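PDB 1EDG: endoglucanase A from Clostridium cellulolyticum, which hydrolyses internal beta-1,4-glucosidic bonds of cellulose, as an endo-acting cellulase of glycoside hydrolase family 5. Local coordinates for residues Lys15-Leu29 with Asp290-Ile304. Sequence-based numbering, arbitrary orientation.
Sequences KNIPNNDGMNFVKGL and DNIYNKYTSRGIPVI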
ATOM      1  N   LYS A  15     -20.541  -8.803   6.982  1.00 18.78           N
ATOM      2  CA  LYS A  15     -20.531  -8.591   8.426  1.00 17.15           C
ATOM      3  C   LYS A  15     -21.003  -7.177   8.730  1.00 16.26           C
ATOM      4  O   LYS A  15     -21.006  -6.318   7.850  1.00 16.29           O
ATOM      5  CB  LYS A  15     -19.133  -8.829   8.998  1.00 17.37           C
ATOM      6  CG  LYS A  15     -18.675 -10.267   8.862  1.00 19.45           C
ATOM      7  CD  LYS A  15     -17.397 -10.527   9.629  1.00 22.26           C
ATOM      8  CE  LYS A  15     -16.932 -11.976   9.476  1.00 25.63           C
ATOM      9  NZ  LYS A  15     -17.885 -12.977  10.054  1.00 26.31           N
ATOM     10  N   ASN A  16     -21.431  -6.938   9.965  1.00 17.21           N
ATOM     11  CA  ASN A  16     -21.901  -5.613  10.348  1.00 19.25           C
ATOM     12  C   ASN A  16     -20.771  -4.590  10.422  1.00 15.85           C
ATOM     13  O   ASN A  16     -19.755  -4.821  11.077  1.00 16.08           O
ATOM     14  CB  ASN A  16     -22.633  -5.662  11.689  1.00 24.28           C
ATOM     15  CG  ASN A  16     -23.098  -4.288  12.145  1.00 30.27           C
ATOM     16  OD1 ASN A  16     -23.827  -3.592  11.427  1.00 33.55           O
ATOM     17  ND2 ASN A  16     -22.651  -3.872  13.322  1.00 34.47           N
ATOM     18  N   ILE A  17     -20.945  -3.483   9.711  1.00 15.66           N
ATOM     19  CA  ILE A  17     -19.977  -2.390   9.688  1.00 16.63           C
ATOM     20  C   ILE A  17     -20.753  -1.089   9.902  1.00 14.81           C
ATOM     21  O   ILE A  17     -21.786  -0.870   9.271  1.00 16.68           O
ATOM     22  CB  ILE A  17     -19.188  -2.338   8.329  1.00 18.72           C
ATOM     23  CG1 ILE A  17     -18.047  -3.360   8.332  1.00 20.55           C
ATOM     24  CG2 ILE A  17     -18.608  -0.952   8.075  1.00 18.63           C
ATOM     25  CD1 ILE A  17     -18.392  -4.641   7.666  1.00 24.33           C
ATOM     26  N   PRO A  18     -20.279  -0.220  10.813  1.00 14.05           N
ATOM     27  CA  PRO A  18     -20.941   1.058  11.102  1.00 13.20           C
ATOM     28  C   PRO A  18     -21.067   1.951   9.871  1.00 13.60           C
ATOM     29  O   PRO A  18     -20.144   2.042   9.062  1.00 14.65           O
ATOM     30  CB  PRO A  18     -20.015   1.694  12.140  1.00 13.99           C
ATOM     31  CG  PRO A  18     -19.430   0.519  12.842  1.00 14.21           C
ATOM     32  CD  PRO A  18     -19.121  -0.420  11.702  1.00 13.38           C
ATOM     33  N   ASN A  19     -22.213   2.608   9.740  1.00 13.02           N
ATOM     34  CA  ASN A  19     -22.463   3.506   8.619  1.00 13.66           C
ATOM     35  C   ASN A  19     -21.944   4.899   8.985  1.00 13.62           C
ATOM     36  O   ASN A  19     -22.708   5.765   9.405  1.00 16.39           O
ATOM     37  CB  ASN A  19     -23.972   3.543   8.311  1.00 14.64           C
ATOM     38  CG  ASN A  19     -24.323   4.474   7.162  1.00 18.68           C
ATOM     39  OD1 ASN A  19     -23.586   4.580   6.179  1.00 21.04           O
ATOM     40  ND2 ASN A  19     -25.467   5.142   7.270  1.00 16.45           N
ATOM     41  N   ASN A  20     -20.631   5.093   8.904  1.00 11.63           N
ATOM     42  CA  ASN A  20     -20.054   6.396   9.216  1.00 11.24           C
ATOM     43  C   ASN A  20     -19.219   6.913   8.047  1.00 10.65           C
ATOM     44  O   ASN A  20     -19.012   6.195   7.065  1.00 10.05           O
ATOM     45  CB  ASN A  20     -19.249   6.366  10.533  1.00 12.21           C
ATOM     46  CG  ASN A  20     -17.980   5.517  10.453  1.00 13.44           C
ATOM     47  OD1 ASN A  20     -17.395   5.334   9.383  1.00 13.77           O
ATOM     48  ND2 ASN A  20     -17.537   5.015  11.601  1.00 12.12           N
ATOM     49  N   ASP A  21     -18.763   8.160   8.142  1.00 10.93           N
ATOM     50  CA  ASP A  21     -17.973   8.776   7.081  1.00 11.92           C
ATOM     51  C   ASP A  21     -16.726   8.002   6.700  1.00 12.05           C
ATOM     52  O   ASP A  21     -16.456   7.814   5.511  1.00 11.53           O
ATOM     53  CB  ASP A  21     -17.576  10.202   7.457  1.00 15.61           C
ATOM     54  CG  ASP A  21     -18.732  11.183   7.364  1.00 20.10           C
ATOM     55  OD1 ASP A  21     -19.754  10.882   6.700  1.00 20.76           O
ATOM     56  OD2 ASP A  21     -18.608  12.269   7.960  1.00 22.57           O
ATOM     57  N   GLY A  22     -15.977   7.547   7.701  1.00 10.61           N
ATOM     58  CA  GLY A  22     -14.755   6.805   7.450  1.00 10.18           C
ATOM     59  C   GLY A  22     -14.943   5.523   6.662  1.00 11.15           C
ATOM     60  O   GLY A  22     -14.258   5.306   5.657  1.00 10.67           O
ATOM     61  N   MET A  23     -15.867   4.668   7.092  1.00 10.12           N
ATOM     62  CA  MET A  23     -16.114   3.402   6.402  1.00 10.82           C
ATOM     63  C   MET A  23     -16.707   3.632   5.011  1.00 10.51           C
ATOM     64  O   MET A  23     -16.417   2.881   4.082  1.00 10.61           O
ATOM     65  CB  MET A  23     -17.022   2.489   7.236  1.00 10.95           C
ATOM     66  CG  MET A  23     -16.501   2.205   8.647  1.00  9.97           C
ATOM     67  SD  MET A  23     -14.778   1.617   8.669  1.00 11.85           S
ATOM     68  CE  MET A  23     -14.934   0.021   7.900  1.00 10.87           C
ATOM     69  N   ASN A  24     -17.531   4.668   4.866  1.00 10.04           N
ATOM     70  CA  ASN A  24     -18.134   4.988   3.572  1.00 10.40           C
ATOM     71  C   ASN A  24     -17.079   5.536   2.609  1.00 10.30           C
ATOM     72  O   ASN A  24     -17.135   5.290   1.398  1.00 10.32           O
ATOM     73  CB  ASN A  24     -19.292   5.983   3.730  1.00 13.43           C
ATOM     74  CG  ASN A  24     -20.567   5.317   4.244  1.00 16.11           C
ATOM     75  OD1 ASN A  24     -20.928   4.225   3.813  1.00 19.31           O
ATOM     76  ND2 ASN A  24     -21.234   5.964   5.183  1.00 16.36           N
ATOM     77  N   PHE A  25     -16.098   6.254   3.152  1.00  9.92           N
ATOM     78  CA  PHE A  25     -15.017   6.808   2.336  1.00  9.71           C
ATOM     79  C   PHE A  25     -14.247   5.641   1.699  1.00  9.64           C
ATOM     80  O   PHE A  25     -14.009   5.623   0.487  1.00 10.34           O
ATOM     81  CB  PHE A  25     -14.085   7.658   3.201  1.00 10.07           C
ATOM     82  CG  PHE A  25     -12.891   8.197   2.461  1.00  9.81           C
ATOM     83  CD1 PHE A  25     -13.014   9.306   1.632  1.00 11.18           C
ATOM     84  CD2 PHE A  25     -11.639   7.602   2.605  1.00 10.41           C
ATOM     85  CE1 PHE A  25     -11.898   9.822   0.954  1.00  9.80           C
ATOM     86  CE2 PHE A  25     -10.521   8.104   1.936  1.00  9.85           C
ATOM     87  CZ  PHE A  25     -10.651   9.214   1.111  1.00 10.90           C
ATOM     88  N   VAL A  26     -13.897   4.651   2.516  1.00 10.09           N
ATOM     89  CA  VAL A  26     -13.172   3.473   2.040  1.00 11.83           C
ATOM     90  C   VAL A  26     -13.956   2.699   0.962  1.00 12.90           C
ATOM     91  O   VAL A  26     -13.377   2.247  -0.033  1.00 11.44           O
ATOM     92  CB  VAL A  26     -12.763   2.556   3.234  1.00 13.04           C
ATOM     93  CG1 VAL A  26     -12.290   1.197   2.753  1.00 15.26           C
ATOM     94  CG2 VAL A  26     -11.655   3.227   4.022  1.00 13.46           C
ATOM     95  N   LYS A  27     -15.265   2.551   1.149  1.00 11.76           N
ATOM     96  CA  LYS A  27     -16.081   1.864   0.159  1.00 12.49           C
ATOM     97  C   LYS A  27     -15.956   2.568  -1.191  1.00 10.15           C
ATOM     98  O   LYS A  27     -15.890   1.910  -2.225  1.00 11.33           O
ATOM     99  CB  LYS A  27     -17.545   1.839   0.593  1.00 15.45           C
ATOM    100  CG  LYS A  27     -17.803   0.980   1.803  1.00 21.79           C
ATOM    101  CD  LYS A  27     -19.238   1.136   2.290  1.00 27.27           C
ATOM    102  CE  LYS A  27     -20.242   0.675   1.250  1.00 29.14           C
ATOM    103  NZ  LYS A  27     -21.626   0.790   1.789  1.00 33.70           N
ATOM    104  N   GLY A  28     -15.901   3.899  -1.169  1.00  9.07           N
ATOM    105  CA  GLY A  28     -15.785   4.678  -2.389  1.00  9.47           C
ATOM    106  C   GLY A  28     -14.493   4.443  -3.152  1.00 11.25           C
ATOM    107  O   GLY A  28     -14.454   4.602  -4.377  1.00 11.92           O
ATOM    108  N   LEU A  29     -13.434   4.057  -2.445  1.00  9.55           N
ATOM    109  CA  LEU A  29     -12.146   3.786  -3.090  1.00 11.36           C
ATOM    110  C   LEU A  29     -12.265   2.548  -3.984  1.00 10.11           C
ATOM    111  O   LEU A  29     -11.502   2.378  -4.945  1.00  9.03           O
ATOM    112  CB  LEU A  29     -11.041   3.582  -2.044  1.00 12.59           C
ATOM    113  CG  LEU A  29     -10.810   4.669  -0.982  1.00 16.68           C
ATOM    114  CD1 LEU A  29      -9.493   4.405  -0.277  1.00 16.87           C
ATOM    115  CD2 LEU A  29     -10.775   6.037  -1.587  1.00 15.80           C
ATOM    116  N   ASP A 290      -9.894 -11.407  10.367  1.00 10.56           N
ATOM    117  CA  ASP A 290     -10.762 -11.452  11.541  1.00 11.71           C
ATOM    118  C   ASP A 290     -10.174 -10.573  12.641  1.00 11.20           C
ATOM    119  O   ASP A 290     -10.904  -9.860  13.331  1.00 11.95           O
ATOM    120  CB  ASP A 290     -10.952 -12.886  12.036  1.00 12.25           C
ATOM    121  CG  ASP A 290     -11.941 -13.673  11.189  1.00 15.94           C
ATOM    122  OD1 ASP A 290     -12.835 -13.058  10.572  1.00 15.76           O
ATOM    123  OD2 ASP A 290     -11.825 -14.912  11.143  1.00 19.09           O
ATOM    124  N   ASN A 291      -8.852 -10.603  12.786  1.00 11.69           N
ATOM    125  CA  ASN A 291      -8.179  -9.765  13.782  1.00 13.44           C
ATOM    126  C   ASN A 291      -8.454  -8.298  13.468  1.00 12.47           C
ATOM    127  O   ASN A 291      -8.773  -7.506  14.360  1.00 11.01           O
ATOM    128  CB  ASN A 291      -6.666 -10.007  13.768  1.00 14.59           C
ATOM    129  CG  ASN A 291      -6.284 -11.340  14.366  1.00 17.14           C
ATOM    130  OD1 ASN A 291      -7.123 -12.026  14.957  1.00 17.98           O
ATOM    131  ND2 ASN A 291      -5.022 -11.720  14.215  1.00 18.51           N
ATOM    132  N   ILE A 292      -8.337  -7.948  12.192  1.00 11.13           N
ATOM    133  CA  ILE A 292      -8.575  -6.585  11.742  1.00 11.20           C
ATOM    134  C   ILE A 292     -10.032  -6.174  11.957  1.00 10.43           C
ATOM    135  O   ILE A 292     -10.310  -5.054  12.413  1.00  9.48           O
ATOM    136  CB  ILE A 292      -8.180  -6.419  10.254  1.00 12.53           C
ATOM    137  CG1 ILE A 292      -6.659  -6.538  10.107  1.00 14.50           C
ATOM    138  CG2 ILE A 292      -8.667  -5.077   9.717  1.00 12.75           C
ATOM    139  CD1 ILE A 292      -6.190  -6.606   8.670  1.00 18.18           C
ATOM    140  N   TYR A 293     -10.956  -7.079  11.649  1.00  9.89           N
ATOM    141  CA  TYR A 293     -12.378  -6.798  11.824  1.00 10.12           C
ATOM    142  C   TYR A 293     -12.710  -6.528  13.290  1.00 10.30           C
ATOM    143  O   TYR A 293     -13.332  -5.519  13.625  1.00 10.54           O
ATOM    144  CB  TYR A 293     -13.225  -7.975  11.329  1.00 10.33           C
ATOM    145  CG  TYR A 293     -14.707  -7.785  11.555  1.00 11.50           C
ATOM    146  CD1 TYR A 293     -15.420  -6.842  10.817  1.00 11.93           C
ATOM    147  CD2 TYR A 293     -15.396  -8.533  12.513  1.00 11.00           C
ATOM    148  CE1 TYR A 293     -16.782  -6.641  11.021  1.00 13.16           C
ATOM    149  CE2 TYR A 293     -16.761  -8.341  12.726  1.00 11.11           C
ATOM    150  CZ  TYR A 293     -17.447  -7.391  11.976  1.00 12.95           C
ATOM    151  OH  TYR A 293     -18.790  -7.163  12.181  1.00 14.87           O
ATOM    152  N   ASN A 294     -12.277  -7.430  14.160  1.00 11.15           N
ATOM    153  CA  ASN A 294     -12.540  -7.311  15.587  1.00 12.52           C
ATOM    154  C   ASN A 294     -11.928  -6.083  16.234  1.00 12.67           C
ATOM    155  O   ASN A 294     -12.572  -5.414  17.043  1.00 13.29           O
ATOM    156  CB  ASN A 294     -12.073  -8.570  16.316  1.00 14.29           C
ATOM    157  CG  ASN A 294     -12.860  -9.802  15.909  1.00 17.72           C
ATOM    158  OD1 ASN A 294     -14.046  -9.715  15.576  1.00 18.95           O
ATOM    159  ND2 ASN A 294     -12.206 -10.957  15.927  1.00 20.60           N
ATOM    160  N   LYS A 295     -10.703  -5.762  15.842  1.00 11.29           N
ATOM    161  CA  LYS A 295     -10.002  -4.630  16.417  1.00 12.53           C
ATOM    162  C   LYS A 295     -10.362  -3.275  15.817  1.00 12.12           C
ATOM    163  O   LYS A 295     -10.406  -2.269  16.530  1.00 12.53           O
ATOM    164  CB  LYS A 295      -8.491  -4.869  16.315  1.00 16.10           C
ATOM    165  CG  LYS A 295      -7.622  -3.808  16.969  1.00 23.58           C
ATOM    166  CD  LYS A 295      -7.899  -3.707  18.457  1.00 29.50           C
ATOM    167  CE  LYS A 295      -6.997  -2.674  19.129  1.00 34.48           C
ATOM    168  NZ  LYS A 295      -5.558  -3.092  19.130  1.00 37.53           N
ATOM    169  N   TYR A 296     -10.669  -3.243  14.526  1.00  9.01           N
ATOM    170  CA  TYR A 296     -10.939  -1.972  13.874  1.00  8.73           C
ATOM    171  C   TYR A 296     -12.228  -1.768  13.094  1.00  8.11           C
ATOM    172  O   TYR A 296     -13.057  -0.938  13.478  1.00  8.96           O
ATOM    173  CB  TYR A 296      -9.766  -1.588  12.958  1.00 10.15           C
ATOM    174  CG  TYR A 296      -8.454  -1.350  13.677  1.00  8.99           C
ATOM    175  CD1 TYR A 296      -8.307  -0.274  14.551  1.00 11.23           C
ATOM    176  CD2 TYR A 296      -7.363  -2.204  13.492  1.00 10.63           C
ATOM    177  CE1 TYR A 296      -7.114  -0.050  15.226  1.00 11.75           C
ATOM    178  CE2 TYR A 296      -6.153  -1.987  14.166  1.00 11.33           C
ATOM    179  CZ  TYR A 296      -6.044  -0.905  15.032  1.00 12.73           C
ATOM    180  OH  TYR A 296      -4.880  -0.658  15.716  1.00 14.16           O
ATOM    181  N   THR A 297     -12.390  -2.482  11.981  1.00  7.64           N
ATOM    182  CA  THR A 297     -13.561  -2.257  11.134  1.00  7.43           C
ATOM    183  C   THR A 297     -14.936  -2.479  11.766  1.00  7.71           C
ATOM    184  O   THR A 297     -15.866  -1.723  11.484  1.00  9.96           O
ATOM    185  CB  THR A 297     -13.432  -2.947   9.753  1.00  6.09           C
ATOM    186  OG1 THR A 297     -13.323  -4.362   9.921  1.00  8.96           O
ATOM    187  CG2 THR A 297     -12.190  -2.439   9.026  1.00  6.79           C
ATOM    188  N   SER A 298     -15.053  -3.455  12.664  1.00  9.02           N
ATOM    189  CA  SER A 298     -16.336  -3.701  13.332  1.00  9.83           C
ATOM    190  C   SER A 298     -16.709  -2.481  14.183  1.00 10.78           C
ATOM    191  O   SER A 298     -17.890  -2.238  14.462  1.00  9.50           O
ATOM    192  CB  SER A 298     -16.272  -4.948  14.221  1.00  9.71           C
ATOM    193  OG  SER A 298     -15.364  -4.771  15.295  1.00 10.99           O
ATOM    194  N   ARG A 299     -15.687  -1.724  14.581  1.00  9.94           N
ATOM    195  CA  ARG A 299     -15.853  -0.532  15.394  1.00 10.81           C
ATOM    196  C   ARG A 299     -15.866   0.743  14.563  1.00 10.08           C
ATOM    197  O   ARG A 299     -15.823   1.847  15.120  1.00 10.54           O
ATOM    198  CB  ARG A 299     -14.730  -0.445  16.432  1.00 13.08           C
ATOM    199  CG  ARG A 299     -14.650  -1.620  17.385  1.00 14.07           C
ATOM    200  CD  ARG A 299     -13.381  -1.539  18.226  1.00 15.68           C
ATOM    201  NE  ARG A 299     -13.231  -0.233  18.867  1.00 16.10           N
ATOM    202  CZ  ARG A 299     -12.135   0.515  18.803  1.00 17.83           C
ATOM    203  NH1 ARG A 299     -11.073   0.093  18.126  1.00 18.72           N
ATOM    204  NH2 ARG A 299     -12.100   1.694  19.405  1.00 18.76           N
ATOM    205  N   GLY A 300     -15.862   0.609  13.237  1.00  8.32           N
ATOM    206  CA  GLY A 300     -15.910   1.794  12.394  1.00  8.39           C
ATOM    207  C   GLY A 300     -14.623   2.561  12.124  1.00  8.87           C
ATOM    208  O   GLY A 300     -14.682   3.733  11.727  1.00 10.48           O
ATOM    209  N   ILE A 301     -13.472   1.941  12.377  1.00  9.40           N
ATOM    210  CA  ILE A 301     -12.175   2.575  12.114  1.00  8.86           C
ATOM    211  C   ILE A 301     -11.700   1.965  10.798  1.00  8.12           C
ATOM    212  O   ILE A 301     -11.569   0.741  10.686  1.00  7.65           O
ATOM    213  CB  ILE A 301     -11.164   2.288  13.247  1.00  9.49           C
ATOM    214  CG1 ILE A 301     -11.660   2.935  14.546  1.00 11.46           C
ATOM    215  CG2 ILE A 301      -9.787   2.854  12.892  1.00  9.06           C
ATOM    216  CD1 ILE A 301     -10.984   2.414  15.764  1.00 13.64           C
ATOM    217  N   PRO A 302     -11.467   2.808   9.774  1.00  9.23           N
ATOM    218  CA  PRO A 302     -11.023   2.310   8.467  1.00  8.31           C
ATOM    219  C   PRO A 302      -9.641   1.660   8.409  1.00  9.72           C
ATOM    220  O   PRO A 302      -8.695   2.112   9.071  1.00  8.81           O
ATOM    221  CB  PRO A 302     -11.121   3.549   7.581  1.00  8.74           C
ATOM    222  CG  PRO A 302     -10.866   4.667   8.517  1.00  9.93           C
ATOM    223  CD  PRO A 302     -11.613   4.276   9.759  1.00  9.48           C
ATOM    224  N   VAL A 303      -9.547   0.605   7.597  1.00  8.32           N
ATOM    225  CA  VAL A 303      -8.309  -0.138   7.372  1.00  7.72           C
ATOM    226  C   VAL A 303      -8.180  -0.420   5.866  1.00  9.11           C
ATOM    227  O   VAL A 303      -9.169  -0.734   5.188  1.00  8.28           O
ATOM    228  CB  VAL A 303      -8.301  -1.496   8.122  1.00  8.22           C
ATOM    229  CG1 VAL A 303      -6.984  -2.233   7.861  1.00  9.43           C
ATOM    230  CG2 VAL A 303      -8.494  -1.292   9.624  1.00  8.22           C
ATOM    231  N   ILE A 304      -6.966  -0.279   5.348  1.00  7.39           N
ATOM    232  CA  ILE A 304      -6.701  -0.530   3.938  1.00  7.56           C
ATOM    233  C   ILE A 304      -5.544  -1.513   3.802  1.00  7.84           C
ATOM    234  O   ILE A 304      -4.512  -1.359   4.463  1.00  8.69           O
ATOM    235  CB  ILE A 304      -6.320   0.785   3.177  1.00  7.54           C
ATOM    236  CG1 ILE A 304      -7.539   1.695   3.006  1.00  7.12           C
ATOM    237  CG2 ILE A 304      -5.708   0.464   1.814  1.00  7.46           C
ATOM    238  CD1 ILE A 304      -7.214   3.031   2.359  1.00  7.42           C
TER
HETATM  239  O   HOH W   1     -21.499  -9.139  11.844  1.00 33.88           O
HETATM  240  O   HOH W   2     -20.150  -3.673  14.368  1.00 36.49           O
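Tyr293 and Asn20 make the two direct hydrogen bonds between segment 15-29 and segment 290-304, which carries the end of helix 279-297 and the start of strand 303-308 in this (beta/alpha)8 TIM barrel. Tyr293 OH donates to Asn16 O at 2.8 Å, in the carbonyl plane and on a lone pair. Lys15 lays its aliphatic chain over one face of the tyrosine ring, a CH-pi contact with CD 3.9 Å from the ring centroid. Tyr293 CG is anti to the backbone N (chi1 177°), sending the ring out to Lys15 and Asn16.

Pro18 rests its ring on the turn from Thr297 to Gly300, with CG 3.6 Å from Gly300 N. Bends at chi2 (-51°) and chi3 (-68°) fold the Met23 chain, placing SD 3.6 Å from Gly300 C and CE against Thr297 CB. Further along, Val26 CG2 packs on Pro302 CB and Leu29 CD1 on Ile304 CD1. Leu336 touches Val26, Leu29 and Ile304. Leu29 and Phe25 also reach Ile164 of strand 163-166, so helix 21-29 covers the N-terminal end of the barrel.

Gly300, at positive phi, closes helix 279-297 in a Schellman motif. Its carbonyl also accepts from Asn247 ND2. Asn20 is the N-cap of helix 21-29 and uses both ends of its amide: OD1 accepts from Met23 N at 2.8 Å, while ND2 donates to Gly300 O at 3.1 Å.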